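Local coordinates for insecticidal Delta-Endotoxin Cry8Ea1 (Bacillus Thuringiensis, PDB 3EB7), which is toxic to the underground larvae of Holotrichia parallela, probably by forming pores in midgut cell membranes, as other three-domain Cry toxins do, at residues E203-R208 with T269-K274; E210-V215 with L238-Y243; Q83-A88 with L144-D149. One frame throughout, in Å; residues are numbered along the deposited sequence. Where two conformers were deposited one is given.

Contact 1: residues E203-R208 with T269-K274; sequences EYNRFR and TFIRGK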
loop_
_atom_site.group_PDB
_atom_site.type_symbol
_atom_site.label_atom_id
_atom_site.label_comp_id
_atom_site.label_asym_id
_atom_site.label_seq_id
_atom_site.Cartn_x
_atom_site.Cartn_y
_atom_site.Cartn_z
ATOM N N GLU A 203 -2.735 8.445 -17.409
ATOM C CA GLU A 203 -3.017 9.475 -16.404
ATOM C C GLU A 203 -3.815 8.935 -15.231
ATOM O O GLU A 203 -3.511 9.188 -14.051
ATOM C CB GLU A 203 -3.751 10.654 -17.062
ATOM C CG GLU A 203 -2.888 11.306 -18.171
ATOM C CD GLU A 203 -3.657 12.257 -19.113
ATOM O OE1 GLU A 203 -2.982 12.935 -19.898
ATOM O OE2 GLU A 203 -4.904 12.340 -19.087
ATOM N N TYR A 204 -4.832 8.158 -15.569
ATOM C CA TYR A 204 -5.733 7.583 -14.582
ATOM C C TYR A 204 -4.944 6.608 -13.689
ATOM O O TYR A 204 -5.008 6.654 -12.474
ATOM C CB TYR A 204 -6.853 6.877 -15.390
ATOM C CG TYR A 204 -7.800 5.996 -14.628
ATOM C CD1 TYR A 204 -7.494 4.648 -14.388
ATOM C CD2 TYR A 204 -9.006 6.508 -14.142
ATOM C CE1 TYR A 204 -8.382 3.816 -13.699
ATOM C CE2 TYR A 204 -9.893 5.711 -13.466
ATOM C CZ TYR A 204 -9.594 4.355 -13.250
ATOM O OH TYR A 204 -10.515 3.564 -12.558
ATOM N N ASN A 205 -4.184 5.718 -14.311
ATOM C CA ASN A 205 -3.365 4.794 -13.577
ATOM C C ASN A 205 -2.220 5.435 -12.756
ATOM O O ASN A 205 -1.857 4.927 -11.710
ATOM C CB ASN A 205 -2.824 3.765 -14.542
ATOM C CG ASN A 205 -2.000 2.742 -13.845
ATOM O OD1 ASN A 205 -2.526 1.946 -13.046
ATOM N ND2 ASN A 205 -0.681 2.790 -14.070
ATOM N N ARG A 206 -1.671 6.554 -13.230
ATOM C CA ARG A 206 -0.669 7.313 -12.474
ATOM C C ARG A 206 -1.278 7.895 -11.184
ATOM O O ARG A 206 -0.627 7.884 -10.123
ATOM C CB ARG A 206 -0.033 8.421 -13.364
ATOM C CG ARG A 206 1.162 9.177 -12.736
ATOM C CD ARG A 206 1.698 10.297 -13.659
ATOM N NE ARG A 206 0.678 11.324 -13.924
ATOM C CZ ARG A 206 0.277 11.722 -15.134
ATOM N NH1 ARG A 206 0.821 11.218 -16.253
ATOM N NH2 ARG A 206 -0.659 12.648 -15.218
ATOM N N PHE A 207 -2.519 8.401 -11.260
ATOM C CA PHE A 207 -3.210 8.955 -10.061
ATOM C C PHE A 207 -3.458 7.799 -9.099
ATOM O O PHE A 207 -3.144 7.907 -7.923
ATOM C CB PHE A 207 -4.546 9.592 -10.446
ATOM C CG PHE A 207 -5.378 10.073 -9.260
ATOM C CD1 PHE A 207 -5.431 11.429 -8.933
ATOM C CD2 PHE A 207 -6.125 9.174 -8.488
ATOM C CE1 PHE A 207 -6.211 11.882 -7.811
ATOM C CE2 PHE A 207 -6.856 9.602 -7.383
ATOM C CZ PHE A 207 -6.910 10.956 -7.057
ATOM N N ARG A 208 -4.031 6.695 -9.604
ATOM C CA ARG A 208 -4.194 5.477 -8.854
ATOM C C ARG A 208 -2.944 5.020 -8.107
ATOM O O ARG A 208 -2.998 4.777 -6.896
ATOM C CB ARG A 208 -4.657 4.332 -9.768
ATOM C CG ARG A 208 -4.751 3.019 -9.004
ATOM C CD ARG A 208 -5.487 1.868 -9.726
ATOM N NE ARG A 208 -5.163 1.772 -11.151
ATOM C CZ ARG A 208 -5.987 1.283 -12.079
ATOM N NH1 ARG A 208 -7.193 0.810 -11.765
ATOM N NH2 ARG A 208 -5.595 1.252 -13.339
ATOM N N THR A 269 -6.820 -5.320 -19.659
ATOM C CA THR A 269 -5.658 -6.097 -20.101
ATOM C C THR A 269 -4.380 -5.847 -19.275
ATOM O O THR A 269 -3.663 -6.817 -18.956
ATOM C CB THR A 269 -5.342 -5.852 -21.597
ATOM O OG1 THR A 269 -6.542 -5.909 -22.384
ATOM C CG2 THR A 269 -4.358 -6.844 -22.111
ATOM N N PHE A 270 -4.078 -4.581 -18.947
ATOM C CA PHE A 270 -2.892 -4.258 -18.154
ATOM C C PHE A 270 -2.987 -4.653 -16.668
ATOM O O PHE A 270 -1.963 -4.933 -16.025
ATOM C CB PHE A 270 -2.584 -2.779 -18.220
ATOM C CG PHE A 270 -1.767 -2.361 -19.410
ATOM C CD1 PHE A 270 -1.825 -1.049 -19.863
ATOM C CD2 PHE A 270 -0.935 -3.258 -20.072
ATOM C CE1 PHE A 270 -1.048 -0.621 -20.930
ATOM C CE2 PHE A 270 -0.133 -2.835 -21.149
ATOM C CZ PHE A 270 -0.192 -1.533 -21.583
ATOM N N ILE A 271 -4.212 -4.642 -16.143
ATOM C CA ILE A 271 -4.522 -4.896 -14.760
ATOM C C ILE A 271 -5.001 -6.355 -14.646
ATOM O O ILE A 271 -5.838 -6.814 -15.418
ATOM C CB ILE A 271 -5.610 -3.888 -14.228
ATOM C CG1 ILE A 271 -5.163 -2.441 -14.468
ATOM C CG2 ILE A 271 -5.917 -4.069 -12.708
ATOM C CD1 ILE A 271 -3.770 -2.114 -13.940
ATOM N N ARG A 272 -4.426 -7.060 -13.678
ATOM C CA ARG A 272 -4.700 -8.451 -13.451
ATOM C C ARG A 272 -6.097 -8.574 -12.894
ATOM O O ARG A 272 -6.474 -7.796 -12.017
ATOM C CB ARG A 272 -3.733 -9.007 -12.388
ATOM C CG ARG A 272 -2.354 -9.328 -12.903
ATOM C CD ARG A 272 -1.939 -10.707 -12.342
ATOM N NE ARG A 272 -1.128 -10.482 -11.186
ATOM C CZ ARG A 272 -0.710 -11.413 -10.338
ATOM N NH1 ARG A 272 -1.031 -12.694 -10.475
ATOM N NH2 ARG A 272 0.065 -11.024 -9.337
ATOM N N GLY A 273 -6.828 -9.582 -13.346
ATOM C CA GLY A 273 -7.912 -10.113 -12.530
ATOM C C GLY A 273 -7.549 -10.224 -11.041
ATOM O O GLY A 273 -6.376 -10.393 -10.660
ATOM N N LYS A 274 -8.561 -10.105 -10.191
ATOM C CA LYS A 274 -8.399 -10.330 -8.763
ATOM C C LYS A 274 -7.750 -11.724 -8.490
ATOM O O LYS A 274 -7.987 -12.673 -9.223
ATOM C CB LYS A 274 -9.758 -10.113 -8.055
ATOM C CG LYS A 274 -10.224 -8.629 -8.015
ATOM C CD LYS A 274 -9.407 -7.790 -6.995
ATOM C CE LYS A 274 -10.008 -6.408 -6.706
ATOM N NZ LYS A 274 -10.910 -5.907 -7.794
#

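Contact 2: residues E210-V215 with L238-Y243; sequences EMTLSV and LTREVY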
loop_
_atom_site.group_PDB
_atom_site.type_symbol
_atom_site.label_atom_id
_atom_site.label_comp_id
_atom_site.label_asym_id
_atom_site.label_seq_id
_atom_site.Cartn_x
_atom_site.Cartn_y
_atom_site.Cartn_z
ATOM N N GLU A 210 0.003 6.766 -7.520
ATOM C CA GLU A 210 0.565 7.786 -6.650
ATOM C C GLU A 210 -0.252 8.016 -5.404
ATOM O O GLU A 210 0.318 8.200 -4.350
ATOM C CB GLU A 210 0.765 9.108 -7.401
ATOM C CG GLU A 210 1.949 9.055 -8.378
ATOM C CD GLU A 210 2.434 10.464 -8.802
ATOM O OE1 GLU A 210 2.156 11.484 -8.072
ATOM O OE2 GLU A 210 3.109 10.527 -9.858
ATOM N N MET A 211 -1.579 8.013 -5.535
ATOM C CA MET A 211 -2.458 8.264 -4.388
ATOM C C MET A 211 -2.683 7.067 -3.489
ATOM O O MET A 211 -3.022 7.226 -2.334
ATOM C CB MET A 211 -3.809 8.866 -4.832
ATOM C CG MET A 211 -3.666 10.192 -5.605
ATOM S SD MET A 211 -2.691 11.440 -4.706
ATOM C CE MET A 211 -4.009 12.129 -3.698
ATOM N N THR A 212 -2.505 5.862 -4.011
ATOM C CA THR A 212 -2.434 4.700 -3.161
ATOM C C THR A 212 -1.235 4.871 -2.226
ATOM O O THR A 212 -1.366 4.674 -1.015
ATOM C CB THR A 212 -2.229 3.442 -3.993
ATOM O OG1 THR A 212 -3.308 3.317 -4.930
ATOM C CG2 THR A 212 -2.155 2.166 -3.087
ATOM N N LEU A 213 -0.074 5.210 -2.809
ATOM C CA LEU A 213 1.153 5.479 -2.067
ATOM C C LEU A 213 1.047 6.665 -1.107
ATOM O O LEU A 213 1.485 6.560 0.019
ATOM C CB LEU A 213 2.337 5.731 -3.035
ATOM C CG LEU A 213 2.738 4.588 -3.931
ATOM C CD1 LEU A 213 3.602 5.085 -5.038
ATOM C CD2 LEU A 213 3.402 3.462 -3.124
ATOM N N SER A 214 0.466 7.776 -1.563
ATOM C CA SER A 214 0.442 9.045 -0.796
ATOM C C SER A 214 -0.749 9.254 0.138
ATOM O O SER A 214 -0.755 10.204 0.936
ATOM C CB SER A 214 0.484 10.259 -1.750
ATOM O OG SER A 214 1.561 10.153 -2.676
ATOM N N VAL A 215 -1.783 8.430 -0.002
ATOM C CA VAL A 215 -3.013 8.695 0.701
ATOM C C VAL A 215 -3.473 7.398 1.324
ATOM O O VAL A 215 -3.479 7.283 2.524
ATOM C CB VAL A 215 -4.135 9.333 -0.206
ATOM C CG1 VAL A 215 -5.488 9.430 0.598
ATOM C CG2 VAL A 215 -3.754 10.709 -0.651
ATOM N N LEU A 238 0.837 -4.396 3.848
ATOM C CA LEU A 238 0.053 -3.816 2.734
ATOM C C LEU A 238 0.146 -4.764 1.570
ATOM O O LEU A 238 1.223 -4.922 1.011
ATOM C CB LEU A 238 0.593 -2.435 2.334
ATOM C CG LEU A 238 0.689 -1.380 3.435
ATOM C CD1 LEU A 238 1.294 -0.084 2.903
ATOM C CD2 LEU A 238 -0.676 -1.100 3.994
ATOM N N THR A 239 -0.987 -5.371 1.186
ATOM C CA THR A 239 -0.981 -6.439 0.185
ATOM C C THR A 239 -1.397 -6.026 -1.199
ATOM O O THR A 239 -1.237 -6.799 -2.137
ATOM C CB THR A 239 -1.825 -7.679 0.599
ATOM O OG1 THR A 239 -3.208 -7.305 0.752
ATOM C CG2 THR A 239 -1.231 -8.389 1.873
ATOM N N ARG A 240 -1.941 -4.816 -1.334
ATOM C CA ARG A 240 -2.304 -4.276 -2.661
ATOM C C ARG A 240 -1.123 -4.266 -3.625
ATOM O O ARG A 240 0.030 -4.037 -3.223
ATOM C CB ARG A 240 -2.874 -2.858 -2.534
ATOM C CG ARG A 240 -1.829 -1.712 -2.519
ATOM C CD ARG A 240 -0.993 -1.605 -1.245
ATOM N NE ARG A 240 0.045 -0.554 -1.311
ATOM C CZ ARG A 240 1.221 -0.679 -1.940
ATOM N NH1 ARG A 240 1.530 -1.813 -2.591
ATOM N NH2 ARG A 240 2.099 0.335 -1.929
ATOM N N GLU A 241 -1.429 -4.508 -4.899
ATOM C CA GLU A 241 -0.487 -4.341 -6.003
ATOM C C GLU A 241 -0.635 -2.928 -6.546
ATOM O O GLU A 241 -1.771 -2.460 -6.709
ATOM C CB GLU A 241 -0.901 -5.247 -7.151
ATOM C CG GLU A 241 -0.172 -6.548 -7.264
ATOM C CD GLU A 241 -0.696 -7.344 -8.464
ATOM O OE1 GLU A 241 -1.930 -7.244 -8.758
ATOM O OE2 GLU A 241 0.130 -8.026 -9.127
ATOM N N VAL A 242 0.494 -2.291 -6.878
ATOM C CA VAL A 242 0.518 -1.026 -7.631
ATOM C C VAL A 242 1.165 -1.293 -8.989
ATOM O O VAL A 242 1.969 -2.215 -9.140
ATOM C CB VAL A 242 1.276 0.133 -6.890
ATOM C CG1 VAL A 242 0.523 0.569 -5.590
ATOM C CG2 VAL A 242 2.729 -0.249 -6.570
ATOM N N TYR A 243 0.782 -0.510 -9.990
ATOM C CA TYR A 243 1.314 -0.683 -11.316
ATOM C C TYR A 243 2.097 0.547 -11.739
ATOM O O TYR A 243 1.588 1.674 -11.619
ATOM C CB TYR A 243 0.183 -0.941 -12.289
ATOM C CG TYR A 243 -0.565 -2.231 -12.036
ATOM C CD1 TYR A 243 -1.489 -2.354 -10.969
ATOM C CD2 TYR A 243 -0.380 -3.317 -12.869
ATOM C CE1 TYR A 243 -2.207 -3.573 -10.759
ATOM C CE2 TYR A 243 -1.097 -4.531 -12.658
ATOM C CZ TYR A 243 -1.992 -4.637 -11.626
ATOM O OH TYR A 243 -2.664 -5.816 -11.478
#

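Contact 3: residues Q83-A88 with L144-D149; sequences QLYLTA and LLLLKD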
loop_
_atom_site.group_PDB
_atom_site.type_symbol
_atom_site.label_atom_id
_atom_site.label_comp_id
_atom_site.label_asym_id
_atom_site.label_seq_id
_atom_site.Cartn_x
_atom_site.Cartn_y
_atom_site.Cartn_z
ATOM N N GLN A 83 8.069 21.721 16.648
ATOM C CA GLN A 83 9.446 21.791 17.198
ATOM C C GLN A 83 9.420 21.976 18.715
ATOM O O GLN A 83 10.135 21.298 19.436
ATOM C CB GLN A 83 10.269 22.916 16.569
ATOM C CG GLN A 83 10.034 23.056 15.082
ATOM C CD GLN A 83 11.296 22.904 14.272
ATOM O OE1 GLN A 83 11.889 21.806 14.205
ATOM N NE2 GLN A 83 11.718 24.002 13.626
ATOM N N LEU A 84 8.561 22.879 19.166
ATOM C CA LEU A 84 8.374 23.183 20.569
ATOM C C LEU A 84 7.796 21.996 21.355
ATOM O O LEU A 84 8.173 21.767 22.499
ATOM C CB LEU A 84 7.481 24.416 20.724
ATOM C CG LEU A 84 7.906 25.679 19.976
ATOM C CD1 LEU A 84 6.798 26.701 20.027
ATOM C CD2 LEU A 84 9.200 26.272 20.544
ATOM N N TYR A 85 6.869 21.264 20.742
ATOM C CA TYR A 85 6.346 20.033 21.331
ATOM C C TYR A 85 7.441 18.965 21.397
ATOM O O TYR A 85 7.593 18.303 22.416
ATOM C CB TYR A 85 5.151 19.528 20.542
ATOM C CG TYR A 85 4.587 18.220 21.021
ATOM C CD1 TYR A 85 4.150 18.056 22.353
ATOM C CD2 TYR A 85 4.438 17.141 20.137
ATOM C CE1 TYR A 85 3.615 16.844 22.780
ATOM C CE2 TYR A 85 3.905 15.911 20.566
ATOM C CZ TYR A 85 3.486 15.780 21.873
ATOM O OH TYR A 85 2.951 14.581 22.291
ATOM N N LEU A 86 8.213 18.804 20.326
ATOM C CA LEU A 86 9.370 17.889 20.407
ATOM C C LEU A 86 10.365 18.284 21.509
ATOM O O LEU A 86 10.839 17.421 22.258
ATOM C CB LEU A 86 10.097 17.776 19.065
ATOM C CG LEU A 86 11.329 16.877 19.029
ATOM C CD1 LEU A 86 10.935 15.427 19.310
ATOM C CD2 LEU A 86 12.065 17.037 17.693
ATOM N N THR A 87 10.688 19.572 21.615
ATOM C CA THR A 87 11.631 20.019 22.638
ATOM C C THR A 87 11.058 19.807 24.056
ATOM O O THR A 87 11.793 19.420 24.958
ATOM C CB THR A 87 12.093 21.478 22.406
ATOM O OG1 THR A 87 12.827 21.538 21.181
ATOM C CG2 THR A 87 13.000 21.992 23.556
ATOM N N ALA A 88 9.753 20.032 24.219
ATOM C CA ALA A 88 9.047 19.764 25.473
ATOM C C ALA A 88 8.985 18.259 25.845
ATOM O O ALA A 88 9.068 17.911 27.033
ATOM C CB ALA A 88 7.650 20.405 25.469
ATOM N N LEU A 144 -3.834 12.167 14.374
ATOM C CA LEU A 144 -4.103 10.903 15.049
ATOM C C LEU A 144 -2.919 10.337 15.843
ATOM O O LEU A 144 -3.119 9.617 16.854
ATOM C CB LEU A 144 -4.549 9.854 14.020
ATOM C CG LEU A 144 -5.789 10.166 13.174
ATOM C CD1 LEU A 144 -6.043 9.066 12.140
ATOM C CD2 LEU A 144 -7.019 10.381 14.084
ATOM N N LEU A 145 -1.687 10.603 15.403
ATOM C CA LEU A 145 -0.537 10.188 16.195
ATOM C C LEU A 145 -0.417 11.014 17.481
ATOM O O LEU A 145 0.096 10.519 18.512
ATOM C CB LEU A 145 0.728 10.372 15.396
ATOM C CG LEU A 145 1.074 9.377 14.300
ATOM C CD1 LEU A 145 2.052 10.061 13.352
ATOM C CD2 LEU A 145 1.689 8.100 14.953
ATOM N N LEU A 146 -0.878 12.265 17.412
ATOM C CA LEU A 146 -0.823 13.192 18.524
ATOM C C LEU A 146 -1.795 12.713 19.593
ATOM O O LEU A 146 -1.432 12.546 20.770
ATOM C CB LEU A 146 -1.208 14.611 18.066
ATOM C CG LEU A 146 -1.103 15.667 19.168
ATOM C CD1 LEU A 146 0.328 15.955 19.495
ATOM C CD2 LEU A 146 -1.805 16.948 18.792
ATOM N N LEU A 147 -3.030 12.463 19.173
ATOM C CA LEU A 147 -4.056 11.905 20.047
ATOM C C LEU A 147 -3.636 10.591 20.697
ATOM O O LEU A 147 -4.058 10.289 21.808
ATOM C CB LEU A 147 -5.383 11.781 19.296
ATOM C CG LEU A 147 -6.400 12.953 19.393
ATOM C CD1 LEU A 147 -5.929 14.266 20.061
ATOM C CD2 LEU A 147 -6.933 13.239 18.035
ATOM N N LYS A 148 -2.779 9.823 20.047
ATOM C CA LYS A 148 -2.258 8.598 20.666
ATOM C C LYS A 148 -1.264 8.855 21.826
ATOM O O LYS A 148 -1.184 8.066 22.766
ATOM C CB LYS A 148 -1.669 7.721 19.597
ATOM C CG LYS A 148 -0.740 6.645 20.024
ATOM C CD LYS A 148 -0.017 6.195 18.748
ATOM C CE LYS A 148 1.349 5.630 19.044
ATOM N NZ LYS A 148 1.209 4.323 19.787
ATOM N N ASP A 149 -0.526 9.949 21.766
ATOM C CA ASP A 149 0.318 10.357 22.891
ATOM C C ASP A 149 -0.493 10.656 24.155
ATOM O O ASP A 149 -0.079 10.285 25.278
ATOM C CB ASP A 149 1.136 11.588 22.507
ATOM C CG ASP A 149 1.931 11.373 21.251
ATOM O OD1 ASP A 149 2.168 10.202 20.879
ATOM O OD2 ASP A 149 2.310 12.381 20.629
#

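Contact 1: residues E203-R208 with T269-K274
Arg208 leaves its helix with CG opposite the backbone N (chi1 177°) and bends at chi3 (41°), which turns the guanidinium back along its own helix toward Asn205 and brings NH2 up to Ile271. On the other side, Ile271 places CG1 beside its backbone N, with the CG1-CD1 arm reaching toward the helix. Arg208 NH2 lies 3.9 Å from Ile271 CD1 and about as far from CG1. The methyl meets the guanidinium obliquely. The same CD1 is 4.3 Å from Asn205 OD1, at the outer limit of contact.

The guanidinium is held within its helix. NE and NH2 both donate to the single oxygen of the Asn205 amide, a side-on grip. NH2 is 3.2 Å from Asn205 OD1, and NE is 3.3 Å from the same atom. Both bonds are somewhat bent at the hydrogen, with OD1 close to the guanidinium plane. Tyr204 CE1 sits 3.5 Å above the plane of the Arg208 guanidinium on one face, offset toward the rim. These partners would restrict rotation of the group. NH1 has a different partner, a salt bridge to Glu267, just before the second segment.

The direct contact is a small van der Waals one between a methyl and a guanidinium; the Glu267 salt bridge adds a charged tie. The contact joins helix 198-220 of the N-terminal helical domain to the end of helix 263-270 and the loop after it, in the next domain. Tyr186 and Leu190 of helix 161-191 touch Arg208, and Ile422 of strand 414-422 touches Thr269 and Phe270.

Contact 2: residues E210-V215 with L238-Y243
Thr212 and Leu213 of helix 198-220 pack against Arg240 and Val242 where the helical bundle meets the next domain of the three-domain Cry fold. The tight part is centred on the Thr212 methyl. Thr212 CG2 is 3.9 Å from Arg240 NE and 4.0 Å from Val242 CG1. It thus lies against both the arginine chain and the valine. The Thr212 and Arg240 side chains run alongside one another with opposite headings. Leu213 instead lies roughly perpendicular to Arg240, and its CD2 comes to 3.6 Å from Arg240 NH2. Both methyls meet the guanidinium obliquely.

The Arg240 chain bends at chi2 (-72°), which carries its guanidinium up to the helix. There NH2 forms a salt bridge with Asp217, farther along the same helix, and a hydrogen bond with His414. Asp217 probably balances the charge lying against these methyls. Thr212 OG1 is hydrogen-bonded to the Arg208 carbonyl, one turn back, while its methyl serves the contact.

The other parts are looser. Leu238 starts toward the helix, but its side chain stays 6.7 Å from the nearest atom of 210-215; it packs farther along the same helix, on Asp217 and Thr220. Glu241 starts away from the helix; its carboxylate forms a salt bridge with Arg272. Within its own segment, Val242 CG1 rests 3.8 Å above the plane of the Arg240 guanidinium, offset toward the rim.

Contact 3: residues Q83-A88 with L144-D149
Tyr85 reaches from helix 65-93 to Asp149 on helix 133-153 and donates a hydrogen bond to it. Tyr85 OH is 2.8 Å from Asp149 OD2. The oxygen is met on its anti side, 30° out of the carboxylate plane, and it lies at the edge of the tyrosine ring. Ring and carboxylate planes are turned only 25° from each other. Beside this bond, Leu146 supplies an apolar touch. Its CD1 is 3.7 Å from Tyr85 CE2, and the methyl meets the ring obliquely.

One turn of helix separates Leu146 from Asp149, so a single tyrosine meets both. With chi1 at 177°, Tyr85 swings its ring away from its own backbone N and across to the other helix. The Leu146 chain starts to one side, but its end bends nearer to the ring.

The next shell holds these groups in place. Asp149 OD2 is also hydrogen-bonded to Tyr33 OH, so two tyrosine hydroxyls serve one buried carboxylate oxygen. This would help to stabilise a negative charge there. Trp157 packs on Tyr85, Phe109 on Leu146, and Leu112 on both.

By its place in the chain, helix 133-153 probably corresponds to the central helix of the Cry toxin bundle. Helix 65-93 lies against it here, with helices 26-40, 99-119 and 161-191 around the contact.

Contact 3 comes first along the chain and closes before the others open. Both segments of contact 2 fall between those of contact 1 in the sequence. Contacts 1 and 2 share helix 198-220, with centres 11 Å apart, and they touch: Arg272 of contact 1 forms a salt bridge with Glu241 of contact 2. Together they join the helical domain to the following domain. Contact 3 lies within the helical bundle, its centre about 28 Å from that of contact 2 and 38 Å from that of contact 1. One contact thus ties helices within the bundle, and two tie the bundle to its neighbour.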